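Local coordinates for protein lectin (Pleurotus ostreatus, PDB 6T0Q) that binds N-acetylgalactosamine and probably galactose, and holds calcium in each of its two beta-sandwich modules, at residues 72-75 against 79-82; 198-203 against 342-347; 242-245 against 250-253. All coordinates share one frame; numbering follows the deposited sequence.

In the fold
The chain has no helix; its antiparallel strands form two beta-sandwich modules. Contact 1 lies in the first, packing strand 67-76 of one sheet against strand 79-84 of another. Contacts 2 and 3 lie in the second module and share its seven-stranded sheet, at whose two ends stand strands 199-202 and 249-254. Contact 1 comes first in sequence; contact 3 is nested within the long loop closed by contact 2. Between centres, contacts 1 and 3 are 32 Å apart, contacts 1 and 2 are 30 Å, and contacts 2 and 3 are 19 Å. Strands 79-84 and 241-246 directly follow the calcium-site pairs D77-D78 and D239-D240, which suggests equivalent positions in the two modules.

Contact 1. Residues 72-75 against 79-82; sequences IVVA and AHTF
The CG2 methyl of V74 sits over one face of the H80 imidazole, 4.0 Å from the ring centroid and only 3° off its normal: a centred CH-pi contact. The other branch, V74 CG1, lies over the same face but toward its rim, 3.4 Å from H80 NE2. It can do so because CG1 is lodged between the backbone N and the carbonyl carbon (chi1 56°), which sends both methyls across to the imidazole. V74 also serves a second ring, since CG2 meets the edge of F82 at CD2 (4.1 Å), close to the ring plane. Farther along, I72 continues this apolar row: its CG2 lies 3.8 Å from F82 CE2, and its CD1 lies 3.8 Å from F82 CE1.

No hydrogen bond joins the two segments, whose short axes come no closer than 8.2 Å, with directions at 150°. The geometry is that of facing sheets in a beta-sandwich, with side chains meeting in the core between strands 67-76 and 79-84. F82 also packs on L101, F112 and I114. Every touching residue is buried, yet the imidazole is satisfied at both nitrogens: ND1 bonds to S76 OG and NE2 to Q99 OE1. Bonds at both ends should resist rotation of the ring, and the amide oxygen of Q99 can only accept, so NE2 probably carries the proton and ND1 probably accepts from S76 OG.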
ATOM      1  N   ILE A  72      -2.352  -9.182 -25.964  1.00 18.28           N
ATOM      2  CA  ILE A  72      -1.999  -8.854 -27.344  1.00 20.01           C
ATOM      3  C   ILE A  72      -0.955  -9.841 -27.846  1.00 21.14           C
ATOM      4  O   ILE A  72      -0.012 -10.177 -27.120  1.00 21.42           O
ATOM      5  CB  ILE A  72      -1.478  -7.404 -27.447  1.00 21.74           C
ATOM      6  CG1 ILE A  72      -2.594  -6.417 -27.061  1.00 21.84           C
ATOM      7  CG2 ILE A  72      -0.923  -7.101 -28.855  1.00 20.12           C
ATOM      8  CD1 ILE A  72      -2.089  -5.027 -26.690  1.00 22.23           C
ATOM      9  N   VAL A  73      -1.122 -10.313 -29.083  1.00 15.88           N
ATOM     10  CA  VAL A  73      -0.068 -11.044 -29.786  1.00 17.08           C
ATOM     11  C   VAL A  73       0.174 -10.335 -31.108  1.00 20.42           C
ATOM     12  O   VAL A  73      -0.778 -10.074 -31.852  1.00 18.37           O
ATOM     13  CB  VAL A  73      -0.426 -12.525 -30.024  1.00 21.21           C
ATOM     14  CG1 VAL A  73       0.685 -13.202 -30.854  1.00 15.37           C
ATOM     15  CG2 VAL A  73      -0.615 -13.266 -28.681  1.00 18.23           C
ATOM     16  N   VAL A  74       1.439 -10.022 -31.403  1.00 16.47           N
ATOM     17  CA  VAL A  74       1.775  -9.234 -32.588  1.00 17.76           C
ATOM     18  C   VAL A  74       2.969  -9.871 -33.294  1.00 21.90           C
ATOM     19  O   VAL A  74       3.877 -10.406 -32.648  1.00 18.91           O
ATOM     20  CB  VAL A  74       2.041  -7.751 -32.226  1.00 20.81           C
ATOM     21  CG1 VAL A  74       3.136  -7.625 -31.161  1.00 22.38           C
ATOM     22  CG2 VAL A  74       2.396  -6.943 -33.479  1.00 17.26           C
ATOM     23  N   ALA A  75       2.944  -9.848 -34.627  1.00 18.52           N
ATOM     24  CA  ALA A  75       4.033 -10.358 -35.447  1.00 18.74           C
ATOM     25  C   ALA A  75       4.283  -9.373 -36.576  1.00 22.59           C
ATOM     26  O   ALA A  75       3.394  -8.608 -36.959  1.00 19.85           O
ATOM     27  CB  ALA A  75       3.710 -11.743 -36.020  1.00 15.80           C
ATOM     28  N   ALA A  79       9.792  -5.634 -38.519  1.00 19.28           N
ATOM     29  CA  ALA A  79       9.840  -5.204 -37.126  1.00 20.33           C
ATOM     30  C   ALA A  79       8.647  -4.305 -36.832  1.00 22.47           C
ATOM     31  O   ALA A  79       7.984  -3.809 -37.747  1.00 18.99           O
ATOM     32  CB  ALA A  79      11.161  -4.475 -36.819  1.00 22.55           C
ATOM     33  N   HIS A  80       8.388  -4.078 -35.538  1.00 21.21           N
ATOM     34  CA  HIS A  80       7.236  -3.279 -35.132  1.00 19.99           C
ATOM     35  C   HIS A  80       7.490  -2.585 -33.799  1.00 22.22           C
ATOM     36  O   HIS A  80       8.286  -3.042 -32.971  1.00 20.26           O
ATOM     37  CB  HIS A  80       5.976  -4.141 -34.993  1.00 19.67           C
ATOM     38  CG  HIS A  80       6.107  -5.211 -33.950  1.00 22.37           C
ATOM     39  ND1 HIS A  80       6.477  -6.504 -34.253  1.00 21.34           N
ATOM     40  CD2 HIS A  80       5.944  -5.174 -32.605  1.00 22.86           C
ATOM     41  CE1 HIS A  80       6.523  -7.220 -33.142  1.00 22.02           C
ATOM     42  NE2 HIS A  80       6.207  -6.435 -32.127  1.00 23.30           N
ATOM     43  N   THR A  81       6.760  -1.488 -33.595  1.00 21.37           N
ATOM     44  CA  THR A  81       6.596  -0.851 -32.293  1.00 22.07           C
ATOM     45  C   THR A  81       5.106  -0.697 -32.036  1.00 23.53           C
ATOM     46  O   THR A  81       4.386  -0.176 -32.890  1.00 23.06           O
ATOM     47  CB  THR A  81       7.281   0.523 -32.251  1.00 25.47           C
ATOM     48  OG1 THR A  81       8.639   0.376 -32.673  1.00 25.48           O
ATOM     49  CG2 THR A  81       7.252   1.097 -30.833  1.00 23.29           C
ATOM     50  N   PHE A  82       4.647  -1.135 -30.866  1.00 25.39           N
ATOM     51  CA  PHE A  82       3.226  -1.205 -30.547  1.00 23.65           C
ATOM     52  C   PHE A  82       2.879  -0.152 -29.499  1.00 25.52           C
ATOM     53  O   PHE A  82       3.521  -0.095 -28.441  1.00 24.59           O
ATOM     54  CB  PHE A  82       2.870  -2.600 -30.021  1.00 23.79           C
ATOM     55  CG  PHE A  82       1.418  -2.965 -30.174  1.00 25.58           C
ATOM     56  CD1 PHE A  82       0.447  -2.381 -29.373  1.00 28.44           C
ATOM     57  CD2 PHE A  82       1.026  -3.924 -31.108  1.00 23.87           C
ATOM     58  CE1 PHE A  82      -0.900  -2.731 -29.517  1.00 30.13           C
ATOM     59  CE2 PHE A  82      -0.312  -4.278 -31.256  1.00 22.72           C
ATOM     60  CZ  PHE A  82      -1.275  -3.683 -30.467  1.00 23.23           C
TER

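Contact 2. Residues 198-203 against 342-347; sequences SNWIWT and APWGAG
W200 and W344 lay their indole rings one over the other, and this stack carries the direct contact between 198-203 and 342-347. The five-membered ring of W200 faces the six-membered ring of W344, with centroids 4.1 Å apart and planes inclined at 27°. The overlap is densest round W344 CE3, which lies 3.5 Å from W200 NE1 and 3.5 Å from W200 CE2. CE3 is displaced toward the rim of the W200 ring, so the stack is offset. At the other end of the overlap W344 CB lies 3.7 Å from W200 CZ2. Behind W344, P343 CD covers the opposite face from over its centre, sandwiching the indole between proline and tryptophan; the peptide bond before P343 is cis.

W200 belongs to strand 199-202, at one end of the seven-stranded sheet in the second beta-sandwich module, whereas W344 comes from the loop after strand 331-338. That loop passes beside the second calcium site: W344 NE1 is hydrogen-bonded to OD2 of D239, a calcium ligand, and the W344 ring also meets Y257. A second-shell role for W344 in orienting the D239 carboxylate is consistent with this bond.

On the looser side the link to G345 runs through a water, which accepts from W200 NE1 at 2.9 Å and donates to G345 O at 2.7 Å.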
ATOM      1  N   SER A 198      12.667 -16.751 -13.927  1.00 22.57           N
ATOM      2  CA  SER A 198      12.096 -17.082 -12.628  0.58 22.17           C
ATOM      3  C   SER A 198      12.889 -18.215 -11.986  1.00 22.62           C
ATOM      4  O   SER A 198      13.751 -18.838 -12.613  1.00 21.13           O
ATOM      5  CB  SER A 198      10.618 -17.467 -12.765  0.58 21.53           C
ATOM      6  OG  SER A 198       9.889 -16.414 -13.365  0.58 20.29           O
ATOM      7  N   ASN A 199      12.599 -18.469 -10.708  1.00 19.95           N
ATOM      8  CA  ASN A 199      13.317 -19.479  -9.938  1.00 20.60           C
ATOM      9  C   ASN A 199      12.352 -20.452  -9.284  1.00 22.92           C
ATOM     10  O   ASN A 199      11.274 -20.063  -8.824  1.00 20.21           O
ATOM     11  CB  ASN A 199      14.171 -18.861  -8.812  1.00 21.63           C
ATOM     12  CG  ASN A 199      15.098 -17.796  -9.308  1.00 25.44           C
ATOM     13  OD1 ASN A 199      16.184 -18.089  -9.794  1.00 25.36           O
ATOM     14  ND2 ASN A 199      14.669 -16.540  -9.202  1.00 23.42           N
ATOM     15  N   TRP A 200      12.763 -21.713  -9.210  1.00 19.58           N
ATOM     16  CA  TRP A 200      12.134 -22.623  -8.272  1.00 22.68           C
ATOM     17  C   TRP A 200      12.534 -22.216  -6.859  1.00 23.00           C
ATOM     18  O   TRP A 200      13.725 -22.050  -6.571  1.00 18.92           O
ATOM     19  CB  TRP A 200      12.568 -24.059  -8.544  1.00 20.50           C
ATOM     20  CG  TRP A 200      12.199 -24.601  -9.900  1.00 20.25           C
ATOM     21  CD1 TRP A 200      12.968 -24.584 -11.032  1.00 20.19           C
ATOM     22  CD2 TRP A 200      10.985 -25.275 -10.249  1.00 16.90           C
ATOM     23  NE1 TRP A 200      12.302 -25.206 -12.065  1.00 21.44           N
ATOM     24  CE2 TRP A 200      11.084 -25.641 -11.608  1.00 19.09           C
ATOM     25  CE3 TRP A 200       9.827 -25.612  -9.540  1.00 19.86           C
ATOM     26  CZ2 TRP A 200      10.068 -26.327 -12.277  1.00 19.10           C
ATOM     27  CZ3 TRP A 200       8.817 -26.297 -10.206  1.00 22.51           C
ATOM     28  CH2 TRP A 200       8.948 -26.646 -11.562  1.00 19.50           C
ATOM     29  N   ILE A 201      11.547 -22.020  -5.984  1.00 21.48           N
ATOM     30  CA  ILE A 201      11.814 -21.669  -4.594  1.00 21.82           C
ATOM     31  C   ILE A 201      11.158 -22.701  -3.686  1.00 23.90           C
ATOM     32  O   ILE A 201      10.276 -23.463  -4.094  1.00 20.29           O
ATOM     33  CB  ILE A 201      11.332 -20.242  -4.225  1.00 19.86           C
ATOM     34  CG1 ILE A 201       9.806 -20.113  -4.372  1.00 20.94           C
ATOM     35  CG2 ILE A 201      12.054 -19.193  -5.078  1.00 19.36           C
ATOM     36  CD1 ILE A 201       9.257 -18.745  -3.909  1.00 18.29           C
ATOM     37  N   TRP A 202      11.609 -22.717  -2.434  1.00 19.19           N
ATOM     38  CA  TRP A 202      10.994 -23.535  -1.395  1.00 20.78           C
ATOM     39  C   TRP A 202      11.380 -22.930  -0.051  1.00 25.33           C
ATOM     40  O   TRP A 202      12.054 -21.897   0.010  1.00 26.71           O
ATOM     41  CB  TRP A 202      11.430 -25.003  -1.505  1.00 18.60           C
ATOM     42  CG  TRP A 202      10.454 -25.982  -0.890  1.00 22.23           C
ATOM     43  CD1 TRP A 202      10.626 -26.705   0.268  1.00 24.28           C
ATOM     44  CD2 TRP A 202       9.163 -26.348  -1.404  1.00 21.82           C
ATOM     45  NE1 TRP A 202       9.525 -27.500   0.492  1.00 22.43           N
ATOM     46  CE2 TRP A 202       8.612 -27.294  -0.513  1.00 24.36           C
ATOM     47  CE3 TRP A 202       8.424 -25.971  -2.537  1.00 22.88           C
ATOM     48  CZ2 TRP A 202       7.354 -27.866  -0.716  1.00 23.91           C
ATOM     49  CZ3 TRP A 202       7.177 -26.537  -2.737  1.00 23.53           C
ATOM     50  CH2 TRP A 202       6.656 -27.481  -1.832  1.00 21.10           C
ATOM     51  N   THR A 203      10.927 -23.563   1.030  1.00 25.40           N
ATOM     52  CA  THR A 203      11.468 -23.210   2.335  1.00 26.01           C
ATOM     53  C   THR A 203      12.882 -23.771   2.467  1.00 28.89           C
ATOM     54  O   THR A 203      13.325 -24.614   1.678  1.00 24.63           O
ATOM     55  CB  THR A 203      10.571 -23.726   3.461  1.00 26.87           C
ATOM     56  OG1 THR A 203      10.034 -25.005   3.100  1.00 27.68           O
ATOM     57  CG2 THR A 203       9.428 -22.755   3.721  1.00 28.21           C
ATOM     58  N   ALA A 342      18.048 -29.203 -13.413  1.00 19.31           N
ATOM     59  CA  ALA A 342      17.615 -30.525 -12.991  1.00 20.19           C
ATOM     60  C   ALA A 342      16.984 -30.441 -11.599  1.00 25.99           C
ATOM     61  O   ALA A 342      17.351 -29.580 -10.793  1.00 22.18           O
ATOM     62  CB  ALA A 342      18.811 -31.483 -12.971  1.00 17.31           C
ATOM     63  N   PRO A 343      16.034 -31.329 -11.279  1.00 23.54           N
ATOM     64  CA  PRO A 343      15.568 -32.433 -12.122  1.00 26.04           C
ATOM     65  C   PRO A 343      14.461 -32.044 -13.094  1.00 21.54           C
ATOM     66  O   PRO A 343      14.143 -32.852 -13.955  1.00 30.29           O
ATOM     67  CB  PRO A 343      15.043 -33.447 -11.097  1.00 28.78           C
ATOM     68  CG  PRO A 343      14.497 -32.565 -10.005  1.00 29.05           C
ATOM     69  CD  PRO A 343      15.475 -31.413  -9.913  1.00 23.77           C
ATOM     70  N   TRP A 344      13.898 -30.834 -12.980  1.00 20.04           N
ATOM     71  CA  TRP A 344      12.741 -30.497 -13.808  1.00 22.56           C
ATOM     72  C   TRP A 344      13.129 -30.118 -15.234  1.00 27.44           C
ATOM     73  O   TRP A 344      12.353 -30.364 -16.163  1.00 27.23           O
ATOM     74  CB  TRP A 344      11.945 -29.373 -13.151  1.00 19.32           C
ATOM     75  CG  TRP A 344      11.670 -29.699 -11.705  1.00 25.62           C
ATOM     76  CD1 TRP A 344      10.809 -30.647 -11.231  1.00 24.52           C
ATOM     77  CD2 TRP A 344      12.293 -29.110 -10.557  1.00 22.20           C
ATOM     78  NE1 TRP A 344      10.844 -30.675  -9.855  1.00 25.29           N
ATOM     79  CE2 TRP A 344      11.743 -29.739  -9.415  1.00 23.23           C
ATOM     80  CE3 TRP A 344      13.255 -28.108 -10.380  1.00 19.99           C
ATOM     81  CZ2 TRP A 344      12.124 -29.397  -8.114  1.00 25.31           C
ATOM     82  CZ3 TRP A 344      13.625 -27.759  -9.082  1.00 22.08           C
ATOM     83  CH2 TRP A 344      13.056 -28.402  -7.966  1.00 23.53           C
ATOM     84  N   GLY A 345      14.301 -29.527 -15.436  1.00 20.62           N
ATOM     85  CA  GLY A 345      14.684 -29.199 -16.801  1.00 18.30           C
ATOM     86  C   GLY A 345      13.936 -27.989 -17.350  1.00 21.08           C
ATOM     87  O   GLY A 345      13.232 -27.266 -16.642  1.00 20.51           O
ATOM     88  N   ALA A 346      14.091 -27.788 -18.657  1.00 19.60           N
ATOM     89  CA  ALA A 346      13.546 -26.612 -19.328  1.00 19.05           C
ATOM     90  C   ALA A 346      12.315 -26.910 -20.176  1.00 22.14           C
ATOM     91  O   ALA A 346      11.826 -26.006 -20.863  1.00 21.88           O
ATOM     92  CB  ALA A 346      14.630 -25.963 -20.207  1.00 27.94           C
ATOM     93  N   GLY A 347      11.806 -28.147 -20.158  1.00 22.00           N
ATOM     94  CA  GLY A 347      10.728 -28.561 -21.045  1.00 25.42           C
ATOM     95  C   GLY A 347       9.303 -28.256 -20.612  1.00 26.98           C
ATOM     96  O   GLY A 347       8.369 -28.750 -21.250  1.00 25.80           O
TER
HETATM   97  O   HOH W   1      13.897 -26.362 -14.176  1.00 19.20           O

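Contact 3. Residues 242-245 against 250-253; sequences YTLY and TVGS
Strands 241-246 and 249-254 form a beta hairpin at one end of the seven-stranded sheet of the second sandwich module, and a classic beta bulge interrupts their pairing. V251 and G252 both stand opposite L244, so that T243 pairs with S253 while Y245 pairs with T250, a register shift of one residue. The bonds follow this count. L244 N donates to G252 O over 2.8 Å, almost straight at 167°. In return L244 O receives two amides: a firm bond from V251 N at 2.8 Å, whose donor is tilted 21° out of the carbonyl plane, and a weak one from G252 N at 3.4 Å.

On the face of the sheet bearing T243, Y245, T250 and S253, the hydroxyls T243 OG1 and S253 OG are hydrogen-bonded at 2.9 Å, with either able to donate. Both oxygens lie anti to their own carbonyl carbons, which brings them together across this non-hydrogen-bonded pair. At the next such pair Y245 and T250 run side by side, and Y245 CE2 lies 3.4 Å from T250 OG1; F320 meets the Y245 ring edge-to-face.

The other face looks into the sandwich. Here L244 and V251 point the same way, L244 CD2 touching V251 CG1 at 3.9 Å, and both pack on Y263 of the opposing sheet. The ring of Y242 leans across the end of the hairpin near G252 and S253, its CE1 3.8 Å from S253 CA, and its OH is hydrogen-bonded to D261 OD2 and Y263 OH.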
ATOM      1  N   TYR A 242       0.163 -27.185  -5.852  1.00 21.30           N
ATOM      2  CA  TYR A 242       0.034 -25.854  -5.266  1.00 23.90           C
ATOM      3  C   TYR A 242      -1.433 -25.462  -5.243  1.00 27.64           C
ATOM      4  O   TYR A 242      -2.243 -25.964  -6.025  1.00 25.50           O
ATOM      5  CB  TYR A 242       0.814 -24.787  -6.059  1.00 21.51           C
ATOM      6  CG  TYR A 242       0.134 -24.507  -7.379  1.00 24.42           C
ATOM      7  CD1 TYR A 242      -0.856 -23.539  -7.486  1.00 22.89           C
ATOM      8  CD2 TYR A 242       0.437 -25.263  -8.505  1.00 23.72           C
ATOM      9  CE1 TYR A 242      -1.521 -23.319  -8.685  1.00 23.44           C
ATOM     10  CE2 TYR A 242      -0.210 -25.043  -9.716  1.00 23.85           C
ATOM     11  CZ  TYR A 242      -1.189 -24.072  -9.794  1.00 24.65           C
ATOM     12  OH  TYR A 242      -1.847 -23.857 -10.982  1.00 23.59           O
ATOM     13  N   THR A 243      -1.754 -24.523  -4.360  1.00 23.70           N
ATOM     14  CA  THR A 243      -2.973 -23.738  -4.453  1.00 26.61           C
ATOM     15  C   THR A 243      -2.579 -22.270  -4.405  1.00 25.89           C
ATOM     16  O   THR A 243      -1.756 -21.872  -3.573  1.00 26.41           O
ATOM     17  CB  THR A 243      -3.962 -24.069  -3.327  1.00 29.98           C
ATOM     18  OG1 THR A 243      -4.325 -25.452  -3.413  1.00 39.10           O
ATOM     19  CG2 THR A 243      -5.224 -23.228  -3.470  1.00 41.35           C
ATOM     20  N   LEU A 244      -3.166 -21.474  -5.293  1.00 22.53           N
ATOM     21  CA  LEU A 244      -2.803 -20.078  -5.480  1.00 24.30           C
ATOM     22  C   LEU A 244      -3.953 -19.190  -5.034  1.00 22.27           C
ATOM     23  O   LEU A 244      -5.108 -19.451  -5.391  1.00 21.73           O
ATOM     24  CB  LEU A 244      -2.481 -19.797  -6.945  1.00 23.28           C
ATOM     25  CG  LEU A 244      -2.279 -18.329  -7.330  1.00 24.45           C
ATOM     26  CD1 LEU A 244      -0.981 -17.792  -6.714  1.00 21.55           C
ATOM     27  CD2 LEU A 244      -2.271 -18.199  -8.849  1.00 23.87           C
ATOM     28  N   TYR A 245      -3.623 -18.132  -4.287  1.00 21.06           N
ATOM     29  CA  TYR A 245      -4.573 -17.138  -3.798  1.00 23.84           C
ATOM     30  C   TYR A 245      -4.104 -15.737  -4.174  1.00 22.35           C
ATOM     31  O   TYR A 245      -2.901 -15.468  -4.245  1.00 23.10           O
ATOM     32  CB  TYR A 245      -4.721 -17.204  -2.263  1.00 22.21           C
ATOM     33  CG  TYR A 245      -5.073 -18.574  -1.728  1.00 23.25           C
ATOM     34  CD1 TYR A 245      -4.095 -19.547  -1.558  1.00 27.35           C
ATOM     35  CD2 TYR A 245      -6.386 -18.889  -1.384  1.00 24.92           C
ATOM     36  CE1 TYR A 245      -4.410 -20.802  -1.068  1.00 30.28           C
ATOM     37  CE2 TYR A 245      -6.714 -20.138  -0.893  1.00 34.08           C
ATOM     38  CZ  TYR A 245      -5.724 -21.094  -0.739  1.00 37.73           C
ATOM     39  OH  TYR A 245      -6.044 -22.341  -0.252  1.00 38.34           O
ATOM     40  N   THR A 250      -9.349 -17.631  -3.586  1.00 29.99           N
ATOM     41  CA  THR A 250      -8.782 -18.760  -4.309  1.00 37.62           C
ATOM     42  C   THR A 250      -8.766 -18.471  -5.800  1.00 37.48           C
ATOM     43  O   THR A 250      -9.790 -18.108  -6.377  1.00 42.56           O
ATOM     44  CB  THR A 250      -9.586 -20.026  -4.036  1.00 42.00           C
ATOM     45  OG1 THR A 250      -9.653 -20.246  -2.627  1.00 42.95           O
ATOM     46  CG2 THR A 250      -8.911 -21.225  -4.695  1.00 46.32           C
ATOM     47  N   VAL A 251      -7.604 -18.617  -6.425  1.00 27.55           N
ATOM     48  CA  VAL A 251      -7.477 -18.468  -7.873  1.00 28.45           C
ATOM     49  C   VAL A 251      -7.504 -19.817  -8.575  1.00 34.16           C
ATOM     50  O   VAL A 251      -8.260 -20.012  -9.525  1.00 31.11           O
ATOM     51  CB  VAL A 251      -6.202 -17.677  -8.230  1.00 32.33           C
ATOM     52  CG1 VAL A 251      -5.983 -17.688  -9.736  1.00 31.63           C
ATOM     53  CG2 VAL A 251      -6.334 -16.258  -7.737  1.00 35.28           C
ATOM     54  N   GLY A 252      -6.695 -20.765  -8.116  1.00 28.94           N
ATOM     55  CA  GLY A 252      -6.665 -22.067  -8.758  1.00 25.91           C
ATOM     56  C   GLY A 252      -5.658 -22.974  -8.089  1.00 26.62           C
ATOM     57  O   GLY A 252      -4.924 -22.575  -7.178  1.00 27.09           O
ATOM     58  N   SER A 253      -5.624 -24.207  -8.581  1.00 28.94           N
ATOM     59  CA  SER A 253      -4.772 -25.262  -8.060  1.00 27.35           C
ATOM     60  C   SER A 253      -4.225 -26.067  -9.221  1.00 23.51           C
ATOM     61  O   SER A 253      -4.831 -26.120 -10.293  1.00 26.28           O
ATOM     62  CB  SER A 253      -5.552 -26.196  -7.117  1.00 29.56           C
ATOM     63  OG  SER A 253      -5.862 -25.528  -5.917  1.00 36.79           O
TER